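Local coordinates for protein ElaA (Escherichia coli, PDB 5Z6N) that is probably an N-acetyltransferase of the GNAT superfamily, a family whose members use acetyl coenzyme A to acetylate amino groups, at residues Leu100-Cys103 with Thr104-Pro108; Gln16-Ala19 with Leu20-Arg24; Ile81-Glu84 with Ala85-Gly88. All coordinates share one frame; numbering follows the deposited sequence.

Interaction 1. Residues Leu100-Cys103 with Thr104-Pro108; sequences LETC and THHWP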
ATOM      1  N   LEU B 100       6.185 -14.251  18.302  1.00 30.48           N
ATOM      2  CA  LEU B 100       6.038 -14.267  19.752  1.00 28.75           C
ATOM      3  C   LEU B 100       7.394 -14.228  20.447  1.00 32.30           C
ATOM      4  O   LEU B 100       7.533 -13.599  21.499  1.00 17.97           O
ATOM      5  CB  LEU B 100       5.242 -15.497  20.186  1.00 25.89           C
ATOM      6  CG  LEU B 100       3.762 -15.441  19.808  1.00 28.29           C
ATOM      7  CD1 LEU B 100       3.085 -16.769  20.116  1.00 28.92           C
ATOM      8  CD2 LEU B 100       3.076 -14.299  20.546  1.00 25.46           C
ATOM      9  N   GLU B 101       8.406 -14.889  19.872  1.00 35.63           N
ATOM     10  CA  GLU B 101       9.767 -14.742  20.378  1.00 38.10           C
ATOM     11  C   GLU B 101      10.222 -13.290  20.316  1.00 41.85           C
ATOM     12  O   GLU B 101      11.059 -12.863  21.121  1.00 43.21           O
ATOM     13  CB  GLU B 101      10.724 -15.637  19.586  1.00 39.60           C
ATOM     14  CG  GLU B 101      12.203 -15.439  19.918  1.00 49.03           C
ATOM     15  CD  GLU B 101      13.128 -16.105  18.910  1.00 56.38           C
ATOM     16  OE1 GLU B 101      12.663 -16.438  17.798  1.00 56.73           O
ATOM     17  OE2 GLU B 101      14.324 -16.282  19.226  1.00 58.80           O
ATOM     18  N   THR B 102       9.680 -12.517  19.372  1.00 42.27           N
ATOM     19  CA  THR B 102       9.960 -11.087  19.326  1.00 39.02           C
ATOM     20  C   THR B 102       9.167 -10.335  20.391  1.00 28.88           C
ATOM     21  O   THR B 102       9.719  -9.472  21.082  1.00 23.56           O
ATOM     22  CB  THR B 102       9.653 -10.538  17.932  1.00 43.34           C
ATOM     23  OG1 THR B 102      10.463 -11.219  16.963  1.00 43.54           O
ATOM     24  CG2 THR B 102       9.949  -9.044  17.866  1.00 47.51           C
ATOM     25  N   CYS B 103       7.879 -10.654  20.538  1.00 26.78           N
ATOM     26  CA  CYS B 103       7.093 -10.084  21.630  1.00 28.27           C
ATOM     27  C   CYS B 103       7.675 -10.476  22.980  1.00 30.04           C
ATOM     28  O   CYS B 103       7.796  -9.642  23.884  1.00 29.55           O
ATOM     29  CB  CYS B 103       5.636 -10.538  21.527  1.00 29.66           C
ATOM     30  SG  CYS B 103       4.806 -10.126  19.978  1.00 32.46           S
ATOM     31  N   THR B 104       8.032 -11.753  23.138  1.00 31.25           N
ATOM     32  CA  THR B 104       8.652 -12.223  24.373  1.00 37.91           C
ATOM     33  C   THR B 104       9.914 -11.431  24.688  1.00 42.48           C
ATOM     34  O   THR B 104      10.050 -10.852  25.771  1.00 44.50           O
ATOM     35  CB  THR B 104       8.972 -13.717  24.263  1.00 36.53           C
ATOM     36  OG1 THR B 104       7.761 -14.476  24.362  1.00 46.91           O
ATOM     37  CG2 THR B 104       9.931 -14.149  25.359  1.00 29.33           C
ATOM     38  N   HIS B 105      10.849 -11.392  23.736  1.00 40.96           N
ATOM     39  CA  HIS B 105      12.127 -10.729  23.964  1.00 41.00           C
ATOM     40  C   HIS B 105      11.933  -9.253  24.284  1.00 42.94           C
ATOM     41  O   HIS B 105      12.321  -8.780  25.359  1.00 50.02           O
ATOM     42  CB  HIS B 105      13.030 -10.903  22.740  1.00 44.19           C
ATOM     43  CG  HIS B 105      14.450 -10.485  22.968  1.00 48.61           C
ATOM     44  ND1 HIS B 105      15.455 -10.743  22.061  1.00 49.57           N
ATOM     45  CD2 HIS B 105      15.035  -9.828  23.998  1.00 48.53           C
ATOM     46  CE1 HIS B 105      16.597 -10.264  22.520  1.00 48.82           C
ATOM     47  NE2 HIS B 105      16.368  -9.703  23.694  1.00 47.30           N
ATOM     48  N   HIS B 106      11.322  -8.506  23.361  1.00 40.86           N
ATOM     49  CA  HIS B 106      11.290  -7.053  23.491  1.00 38.28           C
ATOM     50  C   HIS B 106      10.481  -6.614  24.707  1.00 34.71           C
ATOM     51  O   HIS B 106      10.935  -5.777  25.494  1.00 42.80           O
ATOM     52  CB  HIS B 106      10.746  -6.417  22.212  1.00 39.70           C
ATOM     53  CG  HIS B 106      11.810  -6.075  21.215  1.00 38.83           C
ATOM     54  ND1 HIS B 106      12.466  -7.029  20.465  1.00 37.41           N
ATOM     55  CD2 HIS B 106      12.349  -4.884  20.865  1.00 38.00           C
ATOM     56  CE1 HIS B 106      13.353  -6.438  19.686  1.00 38.66           C
ATOM     57  NE2 HIS B 106      13.304  -5.136  19.911  1.00 40.34           N
ATOM     58  N   TRP B 107       9.285  -7.175  24.888  1.00 29.64           N
ATOM     59  CA  TRP B 107       8.405  -6.800  25.993  1.00 32.03           C
ATOM     60  C   TRP B 107       7.952  -8.035  26.764  1.00 33.79           C
ATOM     61  O   TRP B 107       6.790  -8.446  26.671  1.00 27.04           O
ATOM     62  CB  TRP B 107       7.204  -6.009  25.483  1.00 35.88           C
ATOM     63  CG  TRP B 107       7.629  -4.870  24.649  1.00 45.87           C
ATOM     64  CD1 TRP B 107       8.114  -3.668  25.079  1.00 52.87           C
ATOM     65  CD2 TRP B 107       7.649  -4.828  23.223  1.00 47.09           C
ATOM     66  NE1 TRP B 107       8.421  -2.872  23.998  1.00 54.95           N
ATOM     67  CE2 TRP B 107       8.145  -3.561  22.852  1.00 48.86           C
ATOM     68  CE3 TRP B 107       7.290  -5.735  22.227  1.00 42.38           C
ATOM     69  CZ2 TRP B 107       8.287  -3.185  21.517  1.00 43.86           C
ATOM     70  CZ3 TRP B 107       7.433  -5.357  20.904  1.00 39.75           C
ATOM     71  CH2 TRP B 107       7.926  -4.092  20.560  1.00 40.57           C
ATOM     72  N   PRO B 108       8.846  -8.639  27.549  1.00 40.62           N
ATOM     73  CA  PRO B 108       8.393  -9.630  28.528  1.00 41.97           C
ATOM     74  C   PRO B 108       7.535  -8.937  29.572  1.00 54.88           C
ATOM     75  O   PRO B 108       7.584  -7.715  29.735  1.00 58.77           O
ATOM     76  CB  PRO B 108       9.699 -10.165  29.130  1.00 31.95           C
ATOM     77  CG  PRO B 108      10.651  -9.025  28.998  1.00 33.31           C
ATOM     78  CD  PRO B 108      10.269  -8.300  27.728  1.00 38.57           C
TER
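Four backbone hydrogen bonds carry T104, H105, H106 and W107 back onto L100, E101, T102 and C103, each joining an N-H to the carbonyl four residues earlier. Of these, H106 N to T102 O measures 2.9 Å and is nearly straight, with an N-H...O angle of 167°. H105 N sits 3.0 Å from E101 O. The last bond, W107 N to C103 O at 3.1 Å, is more bent, at 148°, and W107 is where the chain first leaves helical backbone angles.

L100 O has a second, weaker visitor. The T104 hydroxyl lies beside its own backbone N and anti to the carbonyl carbon (chi1 -74°), which turns OG1 back up the helix to a weak bond of 3.0 Å with L100 O.

Among the side chains, T102 and H106 lie side by side and point the same way, T102 CG2 coming within 4.1 Å of H106 ND1. T102 O stands at the edge of the imidazole, 3.7 Å from ND1. The polar end of T102 serves another partner: OG1 bonds to K98 O one turn back, and weakly to D6. The indole of W107 turns one face to the CB of its neighbour H106, which lies 3.5 Å above the ring plane and off toward its rim.

Beyond the helix, C103 packs on V75, I77 and I65, L100 reaches I77 and F127, and W107 rests on V75, I65 and K67. This is the C-terminal end of helix 91-106, the connecting helix of the beta-alpha-beta crossover from strand 75-82 to strand 112-117, a central unit of the GNAT fold.

Interaction 2. Residues Gln16-Ala19 with Leu20-Arg24; sequences QLYA and LLQLR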
ATOM      1  N   GLN B  16      12.029  -2.842   1.095  1.00 25.72           N
ATOM      2  CA  GLN B  16      11.425  -3.690   2.117  1.00 24.44           C
ATOM      3  C   GLN B  16      10.016  -3.221   2.461  1.00 24.43           C
ATOM      4  O   GLN B  16       9.113  -4.042   2.659  1.00 25.16           O
ATOM      5  CB  GLN B  16      12.307  -3.718   3.363  1.00 20.72           C
ATOM      6  CG  GLN B  16      13.525  -4.615   3.234  1.00 19.32           C
ATOM      7  CD  GLN B  16      14.367  -4.629   4.492  1.00 18.70           C
ATOM      8  OE1 GLN B  16      14.566  -3.595   5.128  1.00 24.18           O
ATOM      9  NE2 GLN B  16      14.861  -5.803   4.863  1.00 16.77           N
ATOM     10  N   LEU B  17       9.810  -1.903   2.536  1.00 21.58           N
ATOM     11  CA  LEU B  17       8.470  -1.376   2.773  1.00 22.99           C
ATOM     12  C   LEU B  17       7.547  -1.684   1.602  1.00 26.62           C
ATOM     13  O   LEU B  17       6.396  -2.095   1.794  1.00 26.65           O
ATOM     14  CB  LEU B  17       8.528   0.132   3.017  1.00 25.67           C
ATOM     15  CG  LEU B  17       7.143   0.772   3.123  1.00 22.27           C
ATOM     16  CD1 LEU B  17       6.374   0.164   4.286  1.00 20.00           C
ATOM     17  CD2 LEU B  17       7.235   2.285   3.253  1.00 26.69           C
ATOM     18  N   TYR B  18       8.038  -1.487   0.376  1.00 30.54           N
ATOM     19  CA  TYR B  18       7.218  -1.755  -0.800  1.00 31.11           C
ATOM     20  C   TYR B  18       6.743  -3.199  -0.834  1.00 32.07           C
ATOM     21  O   TYR B  18       5.598  -3.477  -1.211  1.00 31.08           O
ATOM     22  CB  TYR B  18       7.997  -1.433  -2.073  1.00 24.69           C
ATOM     23  CG  TYR B  18       7.102  -1.316  -3.281  1.00 34.07           C
ATOM     24  CD1 TYR B  18       6.374  -0.159  -3.508  1.00 40.13           C
ATOM     25  CD2 TYR B  18       6.963  -2.369  -4.179  1.00 38.45           C
ATOM     26  CE1 TYR B  18       5.550  -0.038  -4.606  1.00 43.65           C
ATOM     27  CE2 TYR B  18       6.134  -2.259  -5.283  1.00 43.74           C
ATOM     28  CZ  TYR B  18       5.434  -1.088  -5.494  1.00 45.29           C
ATOM     29  OH  TYR B  18       4.602  -0.963  -6.585  1.00 43.02           O
ATOM     30  N   ALA B  19       7.612  -4.133  -0.441  1.00 33.28           N
ATOM     31  CA  ALA B  19       7.294  -5.550  -0.570  1.00 31.56           C
ATOM     32  C   ALA B  19       6.189  -5.981   0.389  1.00 23.26           C
ATOM     33  O   ALA B  19       5.384  -6.854   0.045  1.00 15.36           O
ATOM     34  CB  ALA B  19       8.556  -6.385  -0.343  1.00 13.70           C
ATOM     35  N   LEU B  20       6.123  -5.387   1.582  1.00 21.18           N
ATOM     36  CA  LEU B  20       5.166  -5.867   2.572  1.00 22.21           C
ATOM     37  C   LEU B  20       3.797  -5.216   2.441  1.00 22.26           C
ATOM     38  O   LEU B  20       2.787  -5.862   2.745  1.00 15.41           O
ATOM     39  CB  LEU B  20       5.721  -5.678   3.990  1.00 21.92           C
ATOM     40  CG  LEU B  20       6.081  -4.292   4.520  1.00 24.07           C
ATOM     41  CD1 LEU B  20       4.890  -3.649   5.219  1.00 22.81           C
ATOM     42  CD2 LEU B  20       7.261  -4.406   5.469  1.00 22.76           C
ATOM     43  N   LEU B  21       3.729  -3.961   1.993  1.00 24.16           N
ATOM     44  CA  LEU B  21       2.426  -3.376   1.696  1.00 26.22           C
ATOM     45  C   LEU B  21       1.826  -3.991   0.436  1.00 23.75           C
ATOM     46  O   LEU B  21       0.609  -4.193   0.353  1.00 26.61           O
ATOM     47  CB  LEU B  21       2.545  -1.860   1.549  1.00 30.08           C
ATOM     48  CG  LEU B  21       3.110  -1.091   2.744  1.00 27.92           C
ATOM     49  CD1 LEU B  21       3.392   0.348   2.350  1.00 33.69           C
ATOM     50  CD2 LEU B  21       2.149  -1.152   3.912  1.00 23.33           C
ATOM     51  N   GLN B  22       2.672  -4.297  -0.552  1.00 16.34           N
ATOM     52  CA  GLN B  22       2.198  -4.936  -1.775  1.00 16.28           C
ATOM     53  C   GLN B  22       1.649  -6.326  -1.493  1.00 18.03           C
ATOM     54  O   GLN B  22       0.651  -6.745  -2.092  1.00 22.60           O
ATOM     55  CB  GLN B  22       3.336  -5.001  -2.794  1.00 19.15           C
ATOM     56  CG  GLN B  22       3.213  -6.093  -3.833  1.00 18.98           C
ATOM     57  CD  GLN B  22       4.440  -6.172  -4.735  1.00 24.14           C
ATOM     58  OE1 GLN B  22       4.498  -5.515  -5.769  1.00 31.52           O
ATOM     59  NE2 GLN B  22       5.421  -6.971  -4.344  1.00 19.52           N
ATOM     60  N   LEU B  23       2.293  -7.058  -0.587  1.00 22.55           N
ATOM     61  CA  LEU B  23       1.800  -8.368  -0.185  1.00 24.06           C
ATOM     62  C   LEU B  23       0.585  -8.251   0.728  1.00 23.70           C
ATOM     63  O   LEU B  23      -0.333  -9.077   0.645  1.00 17.75           O
ATOM     64  CB  LEU B  23       2.938  -9.146   0.482  1.00 24.70           C
ATOM     65  CG  LEU B  23       2.826 -10.619   0.866  1.00 29.15           C
ATOM     66  CD1 LEU B  23       2.284 -10.730   2.270  1.00 28.69           C
ATOM     67  CD2 LEU B  23       1.972 -11.405  -0.124  1.00 13.49           C
ATOM     68  N   ARG B  24       0.547  -7.222   1.579  1.00 24.61           N
ATOM     69  CA  ARG B  24      -0.642  -6.972   2.387  1.00 23.66           C
ATOM     70  C   ARG B  24      -1.826  -6.595   1.509  1.00 28.72           C
ATOM     71  O   ARG B  24      -2.945  -7.083   1.713  1.00 30.63           O
ATOM     72  CB  ARG B  24      -0.362  -5.872   3.412  1.00 23.37           C
ATOM     73  CG  ARG B  24       0.217  -6.369   4.726  1.00 22.87           C
ATOM     74  CD  ARG B  24       1.073  -5.302   5.372  1.00 11.18           C
ATOM     75  NE  ARG B  24       0.285  -4.135   5.757  1.00 11.22           N
ATOM     76  CZ  ARG B  24       0.736  -3.158   6.537  1.00 11.26           C
ATOM     77  NH1 ARG B  24      -0.046  -2.131   6.836  1.00 14.80           N
ATOM     78  NH2 ARG B  24       1.967  -3.208   7.024  1.00 11.25           N
TER
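L17 and L21 sit one turn apart on helix 14-31, and L21 N bonds to L17 O at 3.3 Å, almost straight at 173°. Q22 N to Y18 O and L23 N to A19 O repeat the same i to i+4 step, whereas L20 N is shared weakly between Q16 O and L17 O. L20 holds its CG between the backbone N and the carbonyl carbon (chi1 60°), which brings CD2 to 3.4 Å from Q16 O and CD1 to 4.2 Å from L17 CD1. L17 CD1 also meets L21 CD1 at 3.6 Å, the two chains slanting across each other. On another side, Y18 CE2 lies 3.7 Å from Q22 OE1, with ring and amide planes 71° apart. L21 CD2 covers one face of the R24 guanidinium, which forms salt bridges to D38 and D43. L20 also packs on L52, L59 and Y62; cutting it back to an alanine is likely to open a gap beside L17 CD1 and cost those three residues one of their contacts. Y18 OH bonds to D43 and G41 of the second subunit, and L17 and L21 each meet their own copies there, while L20 and L23 turn to strands 49-54, 59-67 and 75-82.

Interaction 3. Residues Ile81-Glu84 with Ala85-Gly88; sequences IVSE and ALRG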
ATOM      1  N   ILE B  81       0.298 -13.039   7.578  1.00 26.00           N
ATOM      2  CA  ILE B  81       0.187 -13.505   6.200  1.00 29.48           C
ATOM      3  C   ILE B  81       1.153 -14.647   5.932  1.00 28.61           C
ATOM      4  O   ILE B  81       2.296 -14.639   6.401  1.00 30.04           O
ATOM      5  CB  ILE B  81       0.449 -12.381   5.175  1.00 27.51           C
ATOM      6  CG1 ILE B  81      -0.453 -11.178   5.433  1.00 21.98           C
ATOM      7  CG2 ILE B  81       0.225 -12.901   3.768  1.00 13.29           C
ATOM      8  CD1 ILE B  81      -0.176 -10.022   4.512  1.00 17.92           C
ATOM      9  N   VAL B  82       0.677 -15.629   5.171  1.00 27.88           N
ATOM     10  CA  VAL B  82       1.504 -16.520   4.371  1.00 26.88           C
ATOM     11  C   VAL B  82       1.047 -16.380   2.926  1.00 32.07           C
ATOM     12  O   VAL B  82      -0.159 -16.329   2.654  1.00 30.38           O
ATOM     13  CB  VAL B  82       1.398 -17.985   4.839  1.00 26.81           C
ATOM     14  CG1 VAL B  82       2.129 -18.902   3.873  1.00 25.97           C
ATOM     15  CG2 VAL B  82       1.936 -18.138   6.254  1.00 21.84           C
ATOM     16  N   SER B  83       2.001 -16.291   2.003  1.00 40.56           N
ATOM     17  CA  SER B  83       1.650 -16.157   0.594  1.00 39.86           C
ATOM     18  C   SER B  83       1.021 -17.450   0.084  1.00 39.45           C
ATOM     19  O   SER B  83       1.467 -18.551   0.421  1.00 43.01           O
ATOM     20  CB  SER B  83       2.880 -15.784  -0.236  1.00 34.93           C
ATOM     21  OG  SER B  83       3.752 -16.886  -0.399  1.00 36.26           O
ATOM     22  N   GLU B  84      -0.023 -17.307  -0.743  1.00 35.69           N
ATOM     23  CA  GLU B  84      -0.919 -18.428  -1.025  1.00 34.82           C
ATOM     24  C   GLU B  84      -0.217 -19.584  -1.720  1.00 31.23           C
ATOM     25  O   GLU B  84      -0.678 -20.728  -1.625  1.00 27.35           O
ATOM     26  CB  GLU B  84      -2.116 -17.968  -1.856  1.00 37.94           C
ATOM     27  CG  GLU B  84      -1.793 -16.956  -2.942  1.00 45.77           C
ATOM     28  CD  GLU B  84      -2.197 -15.551  -2.546  1.00 52.95           C
ATOM     29  OE1 GLU B  84      -1.431 -14.891  -1.810  1.00 46.59           O
ATOM     30  OE2 GLU B  84      -3.291 -15.121  -2.964  1.00 58.45           O
ATOM     31  N   ALA B  85       0.887 -19.319  -2.414  1.00 25.56           N
ATOM     32  CA  ALA B  85       1.633 -20.405  -3.033  1.00 28.01           C
ATOM     33  C   ALA B  85       2.283 -21.323  -2.004  1.00 35.60           C
ATOM     34  O   ALA B  85       2.631 -22.460  -2.340  1.00 40.99           O
ATOM     35  CB  ALA B  85       2.699 -19.842  -3.975  1.00 23.17           C
ATOM     36  N   LEU B  86       2.432 -20.869  -0.757  1.00 30.39           N
ATOM     37  CA  LEU B  86       3.237 -21.570   0.237  1.00 33.00           C
ATOM     38  C   LEU B  86       2.436 -22.045   1.446  1.00 41.35           C
ATOM     39  O   LEU B  86       3.029 -22.326   2.493  1.00 47.08           O
ATOM     40  CB  LEU B  86       4.386 -20.678   0.717  1.00 33.35           C
ATOM     41  CG  LEU B  86       5.703 -20.703  -0.052  1.00 34.06           C
ATOM     42  CD1 LEU B  86       5.618 -19.853  -1.305  1.00 19.74           C
ATOM     43  CD2 LEU B  86       6.829 -20.237   0.848  1.00 29.37           C
ATOM     44  N   ARG B  87       1.112 -22.145   1.344  1.00 40.29           N
ATOM     45  CA  ARG B  87       0.329 -22.431   2.538  1.00 34.91           C
ATOM     46  C   ARG B  87       0.019 -23.918   2.688  1.00 34.04           C
ATOM     47  O   ARG B  87       0.122 -24.708   1.744  1.00 23.04           O
ATOM     48  CB  ARG B  87      -0.977 -21.638   2.560  1.00 19.84           C
ATOM     49  CG  ARG B  87      -0.826 -20.189   2.217  1.00 18.61           C
ATOM     50  CD  ARG B  87      -2.185 -19.519   1.967  1.00 30.49           C
ATOM     51  NE  ARG B  87      -2.034 -18.078   2.036  1.00 29.19           N
ATOM     52  CZ  ARG B  87      -2.919 -17.232   1.530  1.00 30.54           C
ATOM     53  NH1 ARG B  87      -4.001 -17.696   0.925  1.00 30.86           N
ATOM     54  NH2 ARG B  87      -2.732 -15.924   1.610  1.00 31.56           N
ATOM     55  N   GLY B  88      -0.379 -24.276   3.909  1.00 29.29           N
ATOM     56  CA  GLY B  88      -0.624 -25.656   4.271  1.00 23.48           C
ATOM     57  C   GLY B  88       0.627 -26.434   4.593  1.00 49.70           C
ATOM     58  O   GLY B  88       0.661 -27.651   4.376  1.00 25.59           O
TER
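R87 reaches back to grip V82 O side-on with two nitrogens, NE at 2.6 Å and NH2 at 2.8 Å, the oxygen lying at the edge of the guanidinium and in its plane. Between them the chain makes a type I beta-turn, S83 to L86, closed by L86 N to S83 O at 2.8 Å. The turn leaves strand 75-82 on the way to helix 91-106, where GNAT enzymes as a rule place their pyrophosphate-binding loop; R87 and G88 are consistent with its start. The R87 chain is extended from CG to NE, running past V82 in the opposite direction. E84 CA lies over one face of the guanidinium, 3.2 Å above the plane and off toward the rim. The E84 carboxylate is stacked on the same group, its plane 22° away, and its OE1 makes a long salt bridge of 3.8 Å to R87 NH2; no N-H points at it, so only charge is involved. E31, on helix 14-31, adds a salt bridge to R87 NH1 and would help fix the rotation of the group. Backbone bonds from I81 to Y62 and from S83 to V60 tie the strand end to strand 59-67. V82 CG1 touches R87 CG at 3.6 Å.

From the N terminus the chain meets interaction 2 first, then interaction 3, then interaction 1; they run in series, none nesting in or crossing another. Interaction 2 lies within helix 14-31, and interaction 1 spans the last turn of helix 91-106 and its exit, while interaction 3 closes a tight turn at the end of strand 75-82. Interactions 2 and 3 touch directly: L23 CD1 packs on I81 CG2 and R24 CG on I81 CD1, joining helix 14-31 to that strand. After the turn the chain enters helix 91-106 and reaches interaction 1 at its far end, back against the start of the strand whose end carries interaction 3; the centres of interactions 3 and 1 lie about 24 Å apart.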